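Local structure of alanine racemase (Actinobacillus succinogenes, 3C3K) at residues K124-L129 / S181-D186; T70-S75 / L134-A139; L12-N17 / R54-L59; V115-V120 / K151-D156; T233-P238 / L267-V272. The protein has the two-lobed fold of the periplasmic binding protein-like family, in which a ligand usually lies in the cleft between the lobes. One frame throughout, in Å; residues are numbered along the deposited sequence.

In the fold
From the N terminus, contact 3 closes first: strand 9-15 meets helices 50-56 and 58-61 in the lobe of the six-stranded sheet. Contact 2 opens next at 70-75 and closes at 134-139, joining that lobe to the start of helix 137-152 in the other. Contacts 4 and 1 open inside this loop and close beyond it, so both cross contact 2, and they cross each other because contact 1 opens before contact 4 closes; they touch, tying helices 108-121 and 137-152 and the loop before strand 187-190 round strand 127-131. Contact 5 closes last, its short antiparallel strands running where the chain passes between lobes and packing on helix 108-121 of contact 4.

Contact 1 (K124-L129 / S181-D186); sequences KKRIAL and SAVKPD
The carboxylate of Asp186 is gripped by two successive backbone N-H groups. Lys125 N bonds OD2 at 2.8 Å on its syn lone pair, while Arg126 N meets OD1 at 2.8 Å, on the syn side but 34° out of the carboxylate plane. Asp186 carries CG between its backbone N and carbonyl carbon (chi1 58°), a rotation that turns both oxygens to the 124-129 backbone while Asp186 N donates to Arg126 O (2.9 Å). The Arg126 side chain crosses that of Asp186 at about a right angle, the guanidinium and carboxylate planes 42° apart, with OD2 over one guanidinium face and a long NH1-OD2 salt bridge of 3.7 Å; a straight bond near the guanidinium plane runs from NE to Lys184 O (2.9 Å). Lys124 slides past Asp186 the opposite way and NZ reaches Asp186 O at 2.8 Å, with Pro211 O as a second acceptor. Beside the polar network Ala128 CB rests on Pro185 CB. Strands 127-131 and 187-190 are parallel neighbours in this lobe's sheet. The N-H groups and guanidinium probably favour the ionised carboxylate, although Arg126 O, an acceptor 2.9 Å from OD1, works against it; the two N-H bonds fix its rotation.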
# COMPACT_ATOMS: atom_id res chain seq x y z
N LYS B 124 -13.34 -26.31 14.60
CA LYS B 124 -14.26 -25.37 13.99
C LYS B 124 -15.19 -26.06 12.97
O LYS B 124 -14.75 -26.95 12.28
CB LYS B 124 -13.48 -24.21 13.33
CG LYS B 124 -12.66 -23.39 14.32
CD LYS B 124 -13.60 -22.75 15.37
CE LYS B 124 -12.87 -21.87 16.38
NZ LYS B 124 -13.85 -20.84 16.95
N LYS B 125 -16.45 -25.68 12.88
CA LYS B 125 -17.42 -26.44 12.14
C LYS B 125 -18.29 -25.52 11.26
O LYS B 125 -19.00 -25.98 10.34
CB LYS B 125 -18.32 -27.22 13.11
CG LYS B 125 -17.73 -28.59 13.44
CD LYS B 125 -18.65 -29.39 14.32
CE LYS B 125 -17.99 -30.68 14.77
NZ LYS B 125 -16.56 -30.46 15.22
N ARG B 126 -18.20 -24.22 11.49
CA ARG B 126 -18.97 -23.29 10.67
C ARG B 126 -18.03 -22.21 10.15
O ARG B 126 -17.91 -21.12 10.75
CB ARG B 126 -20.11 -22.67 11.47
CG ARG B 126 -21.20 -23.69 11.81
CD ARG B 126 -22.29 -23.25 12.88
NE ARG B 126 -21.85 -22.36 13.95
CZ ARG B 126 -21.31 -22.73 15.13
NH1 ARG B 126 -21.10 -24.00 15.43
NH2 ARG B 126 -20.97 -21.79 16.03
N ILE B 127 -17.34 -22.53 9.06
CA ILE B 127 -16.29 -21.70 8.56
C ILE B 127 -16.90 -20.90 7.41
O ILE B 127 -17.49 -21.50 6.49
CB ILE B 127 -15.08 -22.56 8.06
CG1 ILE B 127 -14.50 -23.40 9.20
CG2 ILE B 127 -13.97 -21.63 7.42
CD1 ILE B 127 -13.76 -24.61 8.76
N ALA B 128 -16.77 -19.59 7.47
CA ALA B 128 -17.24 -18.65 6.43
C ALA B 128 -16.04 -18.15 5.64
O ALA B 128 -14.87 -18.25 6.11
CB ALA B 128 -18.03 -17.42 7.09
N LEU B 129 -16.31 -17.65 4.44
CA LEU B 129 -15.32 -17.07 3.54
C LEU B 129 -15.69 -15.61 3.22
O LEU B 129 -16.86 -15.29 2.93
CB LEU B 129 -15.20 -17.91 2.24
CG LEU B 129 -14.20 -17.46 1.17
CD1 LEU B 129 -12.75 -17.92 1.62
CD2 LEU B 129 -14.50 -18.09 -0.19
N SER B 181 -27.34 -13.66 10.84
CA SER B 181 -27.90 -14.88 10.27
C SER B 181 -28.26 -15.79 11.36
O SER B 181 -27.74 -15.64 12.46
CB SER B 181 -26.93 -15.58 9.33
OG SER B 181 -27.21 -16.95 9.33
N ALA B 182 -29.16 -16.73 11.04
CA ALA B 182 -29.68 -17.75 11.98
C ALA B 182 -28.52 -18.43 12.68
O ALA B 182 -28.46 -18.48 13.92
CB ALA B 182 -30.52 -18.78 11.24
N VAL B 183 -27.61 -18.96 11.87
CA VAL B 183 -26.39 -19.62 12.34
C VAL B 183 -25.22 -18.70 12.05
O VAL B 183 -25.02 -18.29 10.91
CB VAL B 183 -26.19 -20.99 11.64
CG1 VAL B 183 -24.92 -21.69 12.18
CG2 VAL B 183 -27.37 -21.89 11.91
N LYS B 184 -24.47 -18.36 13.09
CA LYS B 184 -23.25 -17.57 12.97
C LYS B 184 -21.97 -18.42 12.73
O LYS B 184 -21.91 -19.59 13.13
CB LYS B 184 -23.09 -16.72 14.22
CG LYS B 184 -24.41 -16.41 14.81
CD LYS B 184 -24.80 -14.99 14.66
CE LYS B 184 -24.76 -14.40 16.06
NZ LYS B 184 -25.18 -12.99 16.02
N PRO B 185 -20.93 -17.82 12.11
CA PRO B 185 -19.79 -18.66 11.94
C PRO B 185 -19.03 -18.82 13.24
O PRO B 185 -19.19 -18.01 14.18
CB PRO B 185 -18.94 -17.89 10.91
CG PRO B 185 -19.21 -16.50 11.17
CD PRO B 185 -20.72 -16.47 11.55
N ASP B 186 -18.27 -19.91 13.34
CA ASP B 186 -17.28 -20.00 14.38
C ASP B 186 -15.89 -19.76 13.78
O ASP B 186 -14.88 -19.91 14.48
CB ASP B 186 -17.36 -21.35 15.15
CG ASP B 186 -17.20 -22.59 14.25
OD1 ASP B 186 -16.82 -22.41 13.06
OD2 ASP B 186 -17.47 -23.74 14.70

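Contact 2 (T70-S75 / L134-A139); sequences TMDALS and LAYQYA
Ala73 and Tyr136 bring the two backbones closest, CA to CA 4.5 Å apart, and Leu74 with Gln137 is the next pair; no direct hydrogen bond joins the segments. Residues 71-75 form the loop that leaves strand 68-70, begun by an ST turn in which Thr70 OG1 accepts from Asp72 N, whereas Tyr136 is the N-cap position of helix 137-152. Ala73 CB sits over one face of the Tyr136 ring, 4.2 Å from its centroid and 15° off the normal, a CH-pi contact offset toward the rim. Met71 O approaches the same ring at its edge, in plane, 3.7 Å from CE2. With CG of Tyr136 anti to the carbonyl carbon (chi1 -63°), the ring is carried toward residues 71-73; the Tyr136 hydroxyl bonds Ser48 OG, which is also hydrogen-bonded to Ala73 N. Ala73 CB further touches Ala135 O, while the Leu74 branch CD2 lies against the amide of the extended Gln137 side chain, 3.3 Å from OE1. Water fills in the polar links: one molecule accepts from Ser75 N and donates to Ala135 O at 2.6 Å, and another links Met71 O to Tyr138 OH. Glu94 OE2 is shared by Leu74 N and Gln137 N. A loop after a strand of one lobe facing a helix start in the other is the setting of the interlobe cleft in periplasmic binding protein-like folds.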
# COMPACT_ATOMS: atom_id res chain seq x y z
N THR B 70 2.48 -8.82 -15.80
CA THR B 70 1.10 -8.53 -15.45
C THR B 70 0.66 -9.30 -14.18
O THR B 70 1.02 -10.45 -13.99
CB THR B 70 0.11 -8.79 -16.65
OG1 THR B 70 -1.19 -8.28 -16.26
CG2 THR B 70 0.04 -10.29 -17.06
N MET B 71 -0.09 -8.61 -13.31
CA MET B 71 -0.67 -9.21 -12.17
C MET B 71 -2.23 -9.18 -12.40
O MET B 71 -2.98 -9.55 -11.50
CB MET B 71 -0.30 -8.45 -10.88
CG MET B 71 1.26 -8.09 -10.66
SD MET B 71 1.44 -7.11 -9.08
CE MET B 71 1.13 -8.43 -8.05
N ASP B 72 -2.69 -8.87 -13.62
CA ASP B 72 -4.16 -8.89 -13.87
C ASP B 72 -4.82 -10.25 -13.95
O ASP B 72 -4.14 -11.30 -14.06
CB ASP B 72 -4.45 -8.15 -15.17
CG ASP B 72 -4.41 -6.64 -15.01
OD1 ASP B 72 -4.34 -6.17 -13.88
OD2 ASP B 72 -4.59 -5.93 -16.04
N ALA B 73 -6.16 -10.24 -13.93
CA ALA B 73 -6.94 -11.47 -14.05
C ALA B 73 -6.49 -12.26 -15.27
O ALA B 73 -6.23 -11.69 -16.37
CB ALA B 73 -8.48 -11.16 -14.13
N LEU B 74 -6.38 -13.58 -15.07
CA LEU B 74 -5.93 -14.55 -16.08
C LEU B 74 -6.70 -14.43 -17.34
O LEU B 74 -6.14 -14.56 -18.40
CB LEU B 74 -6.14 -15.98 -15.52
CG LEU B 74 -5.61 -17.16 -16.31
CD1 LEU B 74 -4.11 -17.09 -16.28
CD2 LEU B 74 -6.12 -18.42 -15.65
N SER B 75 -8.01 -14.12 -17.26
CA SER B 75 -8.84 -14.06 -18.45
C SER B 75 -8.58 -12.85 -19.40
O SER B 75 -9.15 -12.75 -20.54
CB SER B 75 -10.27 -13.97 -17.99
OG SER B 75 -10.49 -12.76 -17.32
N LEU B 134 -14.09 -11.97 -8.00
CA LEU B 134 -14.01 -13.24 -8.72
C LEU B 134 -13.50 -13.21 -10.16
O LEU B 134 -13.42 -14.26 -10.75
CB LEU B 134 -15.38 -13.96 -8.69
CG LEU B 134 -15.83 -14.70 -7.40
CD1 LEU B 134 -17.21 -15.33 -7.68
CD2 LEU B 134 -14.88 -15.79 -6.94
N ALA B 135 -13.23 -12.04 -10.76
CA ALA B 135 -12.59 -12.02 -12.08
C ALA B 135 -11.19 -12.68 -11.96
O ALA B 135 -10.70 -13.25 -12.93
CB ALA B 135 -12.46 -10.53 -12.61
N TYR B 136 -10.58 -12.65 -10.77
CA TYR B 136 -9.25 -13.27 -10.58
C TYR B 136 -9.32 -14.76 -10.32
O TYR B 136 -10.11 -15.23 -9.46
CB TYR B 136 -8.47 -12.57 -9.50
CG TYR B 136 -8.16 -11.12 -9.84
CD1 TYR B 136 -9.11 -10.11 -9.63
CD2 TYR B 136 -6.91 -10.77 -10.37
CE1 TYR B 136 -8.81 -8.77 -9.99
CE2 TYR B 136 -6.60 -9.45 -10.68
CZ TYR B 136 -7.52 -8.46 -10.49
OH TYR B 136 -7.20 -7.14 -10.83
N GLN B 137 -8.50 -15.52 -11.05
CA GLN B 137 -8.59 -16.98 -10.91
C GLN B 137 -8.16 -17.33 -9.49
O GLN B 137 -8.69 -18.26 -8.88
CB GLN B 137 -7.77 -17.74 -11.97
CG GLN B 137 -8.11 -19.22 -12.01
CD GLN B 137 -7.23 -20.07 -12.93
OE1 GLN B 137 -7.74 -20.64 -13.89
NE2 GLN B 137 -5.92 -20.19 -12.63
N TYR B 138 -7.24 -16.59 -8.92
CA TYR B 138 -6.92 -16.99 -7.57
C TYR B 138 -8.15 -16.83 -6.65
O TYR B 138 -8.31 -17.59 -5.73
CB TYR B 138 -5.71 -16.28 -7.01
CG TYR B 138 -5.73 -14.77 -7.04
CD1 TYR B 138 -6.43 -14.01 -6.08
CD2 TYR B 138 -4.94 -14.08 -7.99
CE1 TYR B 138 -6.39 -12.57 -6.15
CE2 TYR B 138 -4.90 -12.71 -8.04
CZ TYR B 138 -5.59 -11.97 -7.11
OH TYR B 138 -5.44 -10.58 -7.21
N ALA B 139 -9.00 -15.84 -6.89
CA ALA B 139 -10.15 -15.71 -5.98
C ALA B 139 -11.13 -16.85 -6.22
O ALA B 139 -11.80 -17.32 -5.27
CB ALA B 139 -10.82 -14.33 -6.09
O HOH W 1 -3.01 -9.65 -8.24
O HOH W 2 -9.26 -14.69 -14.53

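Contact 3 (L12-N17 / R54-L59); sequences LVMVSN and RSCLTL
Leu12 and Met14 point from strand 9-15 onto Cys56, Leu57 and Leu59; the segments belong to a beta-alpha-beta crossover, in which the helical connection between strands 39-45 and 68-70 passes over the strand lying between them in the parallel sheet. The tight part centres on Cys56 SG, which Met14 CG meets at 3.8 Å and Leu12 CD2 at 3.9 Å. SG stands between the backbone N and the carbonyl carbon of Cys56 (chi1 68°), which turns it to both strand side chains. Leu57 adds its CD2 branch 3.9 Å from Leu12 CD2, and the Met14 and Leu57 side chains cross at about a right angle. Every residue that touches here is buried and no hydrogen bond crosses, so the layer is held by apolar packing alone; Leu80 and Ile83 of helix 77-84 also pack on Leu57. Looser is the Leu59 end, where CD1 comes no nearer than 4.3 Å to Leu12 CD1. The second subunit approaches here too: its Leu42 packs on Cys56 and its Met64 on Leu59, so the helical side of this layer is part of the interface between the two subunits. Turned away from the strand, Thr58 is exposed, and its polar end is used locally between the two short helices. There Thr58 OG1 donates to Ser55 O at 2.8 Å, an oxygen that also accepts from Thr58 N.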
# COMPACT_ATOMS: atom_id res chain seq x y z
N LEU B 12 7.43 -2.62 -18.17
CA LEU B 12 6.06 -2.32 -17.73
C LEU B 12 5.52 -3.36 -16.73
O LEU B 12 5.46 -4.57 -17.03
CB LEU B 12 5.12 -2.22 -18.95
CG LEU B 12 3.62 -2.01 -18.68
CD1 LEU B 12 3.34 -0.68 -17.94
CD2 LEU B 12 2.88 -1.98 -19.96
N VAL B 13 5.11 -2.90 -15.54
CA VAL B 13 4.31 -3.76 -14.66
C VAL B 13 2.85 -3.32 -14.65
O VAL B 13 2.55 -2.17 -14.36
CB VAL B 13 4.88 -3.76 -13.24
CG1 VAL B 13 4.21 -4.82 -12.37
CG2 VAL B 13 6.42 -3.97 -13.28
N MET B 14 1.94 -4.25 -14.96
CA MET B 14 0.51 -4.02 -14.91
C MET B 14 0.03 -4.58 -13.59
O MET B 14 -0.08 -5.80 -13.42
CB MET B 14 -0.18 -4.73 -16.10
CG MET B 14 -0.10 -3.94 -17.45
SD MET B 14 -0.70 -4.78 -19.01
CE MET B 14 -0.50 -6.35 -18.55
N VAL B 15 -0.28 -3.69 -12.65
CA VAL B 15 -0.58 -4.01 -11.27
C VAL B 15 -2.08 -4.20 -11.07
O VAL B 15 -2.90 -3.41 -11.60
CB VAL B 15 -0.09 -2.84 -10.40
CG1 VAL B 15 -0.44 -3.01 -8.95
CG2 VAL B 15 1.44 -2.78 -10.53
N SER B 16 -2.47 -5.24 -10.33
CA SER B 16 -3.89 -5.45 -10.10
C SER B 16 -4.51 -4.43 -9.14
O SER B 16 -5.63 -4.02 -9.32
CB SER B 16 -4.12 -6.89 -9.62
OG SER B 16 -3.30 -7.09 -8.50
N ASN B 17 -3.80 -3.99 -8.13
CA ASN B 17 -4.31 -2.89 -7.27
C ASN B 17 -3.18 -2.29 -6.48
O ASN B 17 -2.59 -2.90 -5.59
CB ASN B 17 -5.44 -3.41 -6.32
CG ASN B 17 -6.06 -2.31 -5.46
OD1 ASN B 17 -5.49 -1.24 -5.28
ND2 ASN B 17 -7.24 -2.60 -4.90
N ARG B 54 -5.03 -1.86 -22.45
CA ARG B 54 -4.77 -1.58 -23.85
C ARG B 54 -3.97 -0.30 -23.99
O ARG B 54 -3.04 -0.18 -24.83
CB ARG B 54 -6.09 -1.46 -24.61
CG ARG B 54 -6.65 -2.80 -24.94
CD ARG B 54 -7.93 -2.74 -25.80
NE ARG B 54 -8.23 -4.13 -26.15
CZ ARG B 54 -9.44 -4.68 -26.28
NH1 ARG B 54 -10.55 -3.95 -26.11
NH2 ARG B 54 -9.52 -5.97 -26.59
N SER B 55 -4.31 0.66 -23.16
CA SER B 55 -3.68 1.96 -23.26
C SER B 55 -2.21 1.91 -22.83
O SER B 55 -1.33 2.43 -23.51
CB SER B 55 -4.54 3.00 -22.51
OG SER B 55 -3.76 4.00 -21.94
N CYS B 56 -1.92 1.25 -21.73
CA CYS B 56 -0.54 1.33 -21.25
C CYS B 56 0.30 0.47 -22.17
O CYS B 56 1.50 0.66 -22.24
CB CYS B 56 -0.41 0.95 -19.76
SG CYS B 56 -0.74 -0.76 -19.45
N LEU B 57 -0.33 -0.45 -22.89
CA LEU B 57 0.43 -1.33 -23.81
C LEU B 57 0.92 -0.64 -25.09
O LEU B 57 1.77 -1.20 -25.78
CB LEU B 57 -0.27 -2.70 -24.07
CG LEU B 57 -0.28 -3.73 -22.93
CD1 LEU B 57 -1.21 -4.87 -23.27
CD2 LEU B 57 1.10 -4.28 -22.52
N THR B 58 0.47 0.59 -25.37
CA THR B 58 1.08 1.38 -26.42
C THR B 58 2.59 1.66 -26.13
O THR B 58 3.33 1.95 -27.06
CB THR B 58 0.38 2.71 -26.68
OG1 THR B 58 0.41 3.47 -25.50
CG2 THR B 58 -1.09 2.52 -27.01
N LEU B 59 3.04 1.55 -24.89
CA LEU B 59 4.45 1.68 -24.60
C LEU B 59 5.31 0.62 -25.27
O LEU B 59 6.48 0.86 -25.60
CB LEU B 59 4.71 1.66 -23.09
CG LEU B 59 4.03 2.79 -22.29
CD1 LEU B 59 4.02 2.44 -20.85
CD2 LEU B 59 4.77 4.06 -22.55

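Contact 4 (V115-V120 / K151-D156); sequences VVDQLV and KFHGLD
The imidazole of His153 is sandwiched, with Val120 CG1 over the centre of one face and Phe152 CD2 over the centre of the other, while its edge is tied to Asp117. It stands just past helix 137-152, which ends in a Schellman motif: Gly154, with positive phi, is the C-prime residue, its N bonded to Lys151 O and Leu155 N to Leu150 O. The contact thus joins this helix end to helix 108-121, the two helices packed on the same side of strand 127-131, both against Ile127. His153 NE2 donates to Asp117 OD1 at 2.8 Å, nearly straight (166°) and within the ring plane. The carboxylate plane is nearly perpendicular to the ring, and the N-H comes to OD1 from above the carboxylate plane, 42° out of it. That same oxygen forms a salt bridge with Arg149, which also makes a cation-pi contact with Phe152; the aspartate would favour a charged imidazole, though Arg149 probably offsets part of the effect. Val120 CG1 lies 4.0 Å from the His153 centroid in a CH-pi contact, since this branch is anti to the backbone N of Val120 (chi1 162°). Val116 CG1 approaches the ring obliquely. The other Val120 branch serves Leu155, whose side chain slides past it in the opposite direction, bringing Val120 CG2 to 3.5 Å from Leu155 CD1.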
# COMPACT_ATOMS: atom_id res chain seq x y z
N VAL B 115 -5.87 -24.46 4.78
CA VAL B 115 -6.58 -23.53 5.73
C VAL B 115 -7.81 -24.16 6.35
O VAL B 115 -7.92 -24.23 7.56
CB VAL B 115 -6.88 -22.20 5.08
CG1 VAL B 115 -7.85 -21.37 6.00
CG2 VAL B 115 -5.52 -21.44 4.78
N VAL B 116 -8.71 -24.65 5.51
CA VAL B 116 -9.89 -25.35 6.00
C VAL B 116 -9.54 -26.60 6.82
O VAL B 116 -10.10 -26.81 7.89
CB VAL B 116 -10.83 -25.73 4.87
CG1 VAL B 116 -12.01 -26.55 5.40
CG2 VAL B 116 -11.32 -24.47 4.19
N ASP B 117 -8.60 -27.40 6.36
CA ASP B 117 -8.26 -28.57 7.16
C ASP B 117 -7.79 -28.16 8.56
O ASP B 117 -8.12 -28.85 9.50
CB ASP B 117 -7.18 -29.44 6.52
CG ASP B 117 -7.64 -30.11 5.29
OD1 ASP B 117 -8.86 -30.15 4.99
OD2 ASP B 117 -6.76 -30.62 4.59
N GLN B 118 -7.00 -27.08 8.68
CA GLN B 118 -6.48 -26.67 9.98
C GLN B 118 -7.57 -26.15 10.89
O GLN B 118 -7.64 -26.51 12.05
CB GLN B 118 -5.41 -25.59 9.86
CG GLN B 118 -4.18 -26.00 9.08
CD GLN B 118 -3.79 -27.41 9.33
OE1 GLN B 118 -3.38 -27.76 10.44
NE2 GLN B 118 -3.87 -28.23 8.29
N LEU B 119 -8.44 -25.29 10.36
CA LEU B 119 -9.62 -24.89 11.11
C LEU B 119 -10.46 -26.09 11.59
O LEU B 119 -10.88 -26.10 12.73
CB LEU B 119 -10.46 -23.85 10.35
CG LEU B 119 -9.77 -22.52 10.12
CD1 LEU B 119 -10.45 -21.74 8.98
CD2 LEU B 119 -9.70 -21.67 11.40
N VAL B 120 -10.70 -27.08 10.76
CA VAL B 120 -11.50 -28.26 11.17
C VAL B 120 -10.79 -29.09 12.22
O VAL B 120 -11.43 -29.57 13.16
CB VAL B 120 -11.86 -29.12 9.94
CG1 VAL B 120 -12.31 -30.60 10.31
CG2 VAL B 120 -12.91 -28.42 9.09
N LYS B 151 -17.22 -29.74 2.11
CA LYS B 151 -18.04 -30.89 1.70
C LYS B 151 -17.21 -32.14 1.96
O LYS B 151 -17.73 -33.19 2.32
CB LYS B 151 -18.36 -30.88 0.20
CG LYS B 151 -19.25 -29.76 -0.41
CD LYS B 151 -20.43 -29.45 0.48
CE LYS B 151 -20.21 -28.13 1.29
NZ LYS B 151 -21.24 -27.79 2.36
N PHE B 152 -15.91 -32.04 1.72
CA PHE B 152 -15.04 -33.15 2.03
C PHE B 152 -15.09 -33.55 3.50
O PHE B 152 -14.92 -34.71 3.86
CB PHE B 152 -13.61 -32.79 1.67
CG PHE B 152 -12.62 -33.78 2.11
CD1 PHE B 152 -12.39 -34.95 1.36
CD2 PHE B 152 -11.82 -33.51 3.17
CE1 PHE B 152 -11.41 -35.86 1.75
CE2 PHE B 152 -10.85 -34.41 3.57
CZ PHE B 152 -10.64 -35.58 2.87
N HIS B 153 -15.26 -32.57 4.36
CA HIS B 153 -15.36 -32.84 5.81
C HIS B 153 -16.81 -33.03 6.26
O HIS B 153 -17.10 -33.09 7.42
CB HIS B 153 -14.70 -31.70 6.60
CG HIS B 153 -13.20 -31.72 6.53
ND1 HIS B 153 -12.45 -32.78 7.00
CD2 HIS B 153 -12.32 -30.83 6.00
CE1 HIS B 153 -11.16 -32.51 6.80
NE2 HIS B 153 -11.06 -31.35 6.18
N GLY B 154 -17.71 -33.07 5.30
CA GLY B 154 -19.12 -33.28 5.62
C GLY B 154 -19.73 -32.19 6.48
O GLY B 154 -20.60 -32.49 7.25
N LEU B 155 -19.23 -30.96 6.40
CA LEU B 155 -19.76 -29.85 7.16
C LEU B 155 -21.04 -29.35 6.50
O LEU B 155 -21.13 -29.22 5.31
CB LEU B 155 -18.70 -28.74 7.33
CG LEU B 155 -17.33 -29.22 7.92
CD1 LEU B 155 -16.25 -28.19 8.00
CD2 LEU B 155 -17.49 -29.80 9.32
N ASP B 156 -22.05 -29.02 7.30
CA ASP B 156 -23.29 -28.53 6.73
C ASP B 156 -23.26 -27.00 6.41
O ASP B 156 -23.91 -26.52 5.45
CB ASP B 156 -24.39 -28.83 7.72
CG ASP B 156 -25.80 -28.72 7.08
OD1 ASP B 156 -25.93 -28.53 5.83
OD2 ASP B 156 -26.77 -28.80 7.85

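Contact 5 (T233-P238 / L267-V272); sequences TTVQQP and LPWKFV
Thr233 CG2 meets the Phe271 ring obliquely, 3.5 Å from CZ; CG of Phe271 lies anti to its N (chi1 -178°), which carries the ring toward Thr233. Val235 and Phe271, a non-hydrogen-bonded pair, point to one face of the two-stranded sheet. Val235 CG1 packs 3.9 Å from Trp269 CB, the two side chains crossing at a slant. Gln236, Lys270, Thr234 and Val272 point to the opposite face, Gln236 CB lying 3.8 Å from Val272 CG2. Two hydrogen-bonded pairs hold the backbones: Val272 N bonds Thr234 O at 2.9 Å and Gln236 N bonds Lys270 O at 2.8 Å, each matched by a reverse bond. Beyond the strands Pro238 CG rests on Leu267 CB. Other parts of the chain satisfy the polar ends: Asp193 for Thr234 OG1, Ser277 for Thr233 OG1, Gly221 for Gln236 NE2. Val235, Trp269 and Phe271 pack on helix 108-121, Pro238 leads into helix 239-254, and strand 264-266, the edge of the six-stranded sheet, runs shortly before strand 270-272, so this antiparallel pair lies among the interlobe connections.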
# COMPACT_ATOMS: atom_id res chain seq x y z
N THR B 233 -3.32 -15.16 11.95
CA THR B 233 -3.01 -16.33 11.17
C THR B 233 -3.28 -16.08 9.70
O THR B 233 -4.29 -15.48 9.30
CB THR B 233 -3.79 -17.52 11.64
OG1 THR B 233 -3.47 -17.76 13.00
CG2 THR B 233 -3.49 -18.82 10.79
N THR B 234 -2.39 -16.54 8.88
CA THR B 234 -2.48 -16.21 7.48
C THR B 234 -1.76 -17.23 6.63
O THR B 234 -1.00 -18.08 7.15
CB THR B 234 -1.93 -14.78 7.24
OG1 THR B 234 -2.18 -14.39 5.88
CG2 THR B 234 -0.40 -14.68 7.57
N VAL B 235 -2.03 -17.16 5.33
CA VAL B 235 -1.21 -17.86 4.36
C VAL B 235 -0.12 -16.91 3.82
O VAL B 235 -0.42 -16.00 3.06
CB VAL B 235 -2.05 -18.45 3.19
CG1 VAL B 235 -1.19 -19.19 2.25
CG2 VAL B 235 -3.13 -19.35 3.72
N GLN B 236 1.12 -17.15 4.24
CA GLN B 236 2.27 -16.33 3.83
C GLN B 236 2.73 -16.69 2.44
O GLN B 236 3.02 -17.88 2.17
CB GLN B 236 3.43 -16.59 4.78
CG GLN B 236 4.70 -15.84 4.42
CD GLN B 236 4.56 -14.43 4.85
OE1 GLN B 236 4.34 -14.17 6.03
NE2 GLN B 236 4.67 -13.49 3.89
N GLN B 237 2.66 -15.72 1.51
CA GLN B 237 3.26 -15.87 0.15
C GLN B 237 4.70 -15.33 0.13
O GLN B 237 5.01 -14.36 0.83
CB GLN B 237 2.49 -15.08 -0.87
CG GLN B 237 1.05 -15.56 -1.03
CD GLN B 237 0.53 -15.25 -2.39
OE1 GLN B 237 1.22 -15.50 -3.38
NE2 GLN B 237 -0.72 -14.71 -2.47
N PRO B 238 5.55 -15.93 -0.69
CA PRO B 238 6.87 -15.33 -0.81
C PRO B 238 6.84 -14.15 -1.80
O PRO B 238 7.38 -14.26 -2.93
CB PRO B 238 7.73 -16.50 -1.34
CG PRO B 238 6.79 -17.32 -2.13
CD PRO B 238 5.43 -17.19 -1.47
N LEU B 267 5.86 -21.33 -6.33
CA LEU B 267 6.69 -21.09 -5.14
C LEU B 267 5.92 -21.50 -3.86
O LEU B 267 4.66 -21.47 -3.84
CB LEU B 267 7.16 -19.61 -5.08
CG LEU B 267 7.98 -19.07 -6.26
CD1 LEU B 267 8.55 -17.74 -5.87
CD2 LEU B 267 9.18 -19.98 -6.72
N PRO B 268 6.65 -21.97 -2.81
CA PRO B 268 5.95 -22.51 -1.61
C PRO B 268 5.27 -21.42 -0.81
O PRO B 268 5.86 -20.39 -0.60
CB PRO B 268 7.07 -23.14 -0.72
CG PRO B 268 8.40 -22.93 -1.45
CD PRO B 268 8.13 -22.06 -2.71
N TRP B 269 4.02 -21.66 -0.39
CA TRP B 269 3.33 -20.85 0.62
C TRP B 269 3.54 -21.46 1.98
O TRP B 269 3.81 -22.65 2.08
CB TRP B 269 1.84 -20.80 0.31
CG TRP B 269 1.25 -22.17 0.15
CD1 TRP B 269 1.11 -22.87 -1.01
CD2 TRP B 269 0.74 -23.01 1.20
NE1 TRP B 269 0.56 -24.10 -0.75
CE2 TRP B 269 0.30 -24.20 0.60
CE3 TRP B 269 0.61 -22.85 2.60
CZ2 TRP B 269 -0.25 -25.25 1.34
CZ3 TRP B 269 0.06 -23.91 3.35
CH2 TRP B 269 -0.33 -25.11 2.72
N LYS B 270 3.36 -20.69 3.04
CA LYS B 270 3.46 -21.24 4.38
C LYS B 270 2.24 -20.82 5.18
O LYS B 270 1.81 -19.67 5.13
CB LYS B 270 4.79 -20.78 5.07
CG LYS B 270 5.08 -21.55 6.35
CD LYS B 270 6.33 -21.08 7.20
CE LYS B 270 6.92 -22.26 8.10
NZ LYS B 270 8.50 -22.33 8.01
N PHE B 271 1.70 -21.75 5.96
CA PHE B 271 0.60 -21.42 6.86
C PHE B 271 1.24 -20.96 8.10
O PHE B 271 1.96 -21.71 8.70
CB PHE B 271 -0.19 -22.64 7.19
CG PHE B 271 -1.35 -22.39 8.05
CD1 PHE B 271 -2.54 -21.87 7.50
CD2 PHE B 271 -1.33 -22.75 9.40
CE1 PHE B 271 -3.64 -21.74 8.27
CE2 PHE B 271 -2.46 -22.61 10.19
CZ PHE B 271 -3.60 -22.09 9.64
N VAL B 272 1.04 -19.71 8.44
CA VAL B 272 1.71 -19.11 9.61
C VAL B 272 0.66 -18.90 10.72
O VAL B 272 -0.27 -18.12 10.57
CB VAL B 272 2.40 -17.78 9.22
CG1 VAL B 272 2.80 -17.05 10.41
CG2 VAL B 272 3.59 -18.06 8.27
O HOH W 3 6.20 -18.38 2.05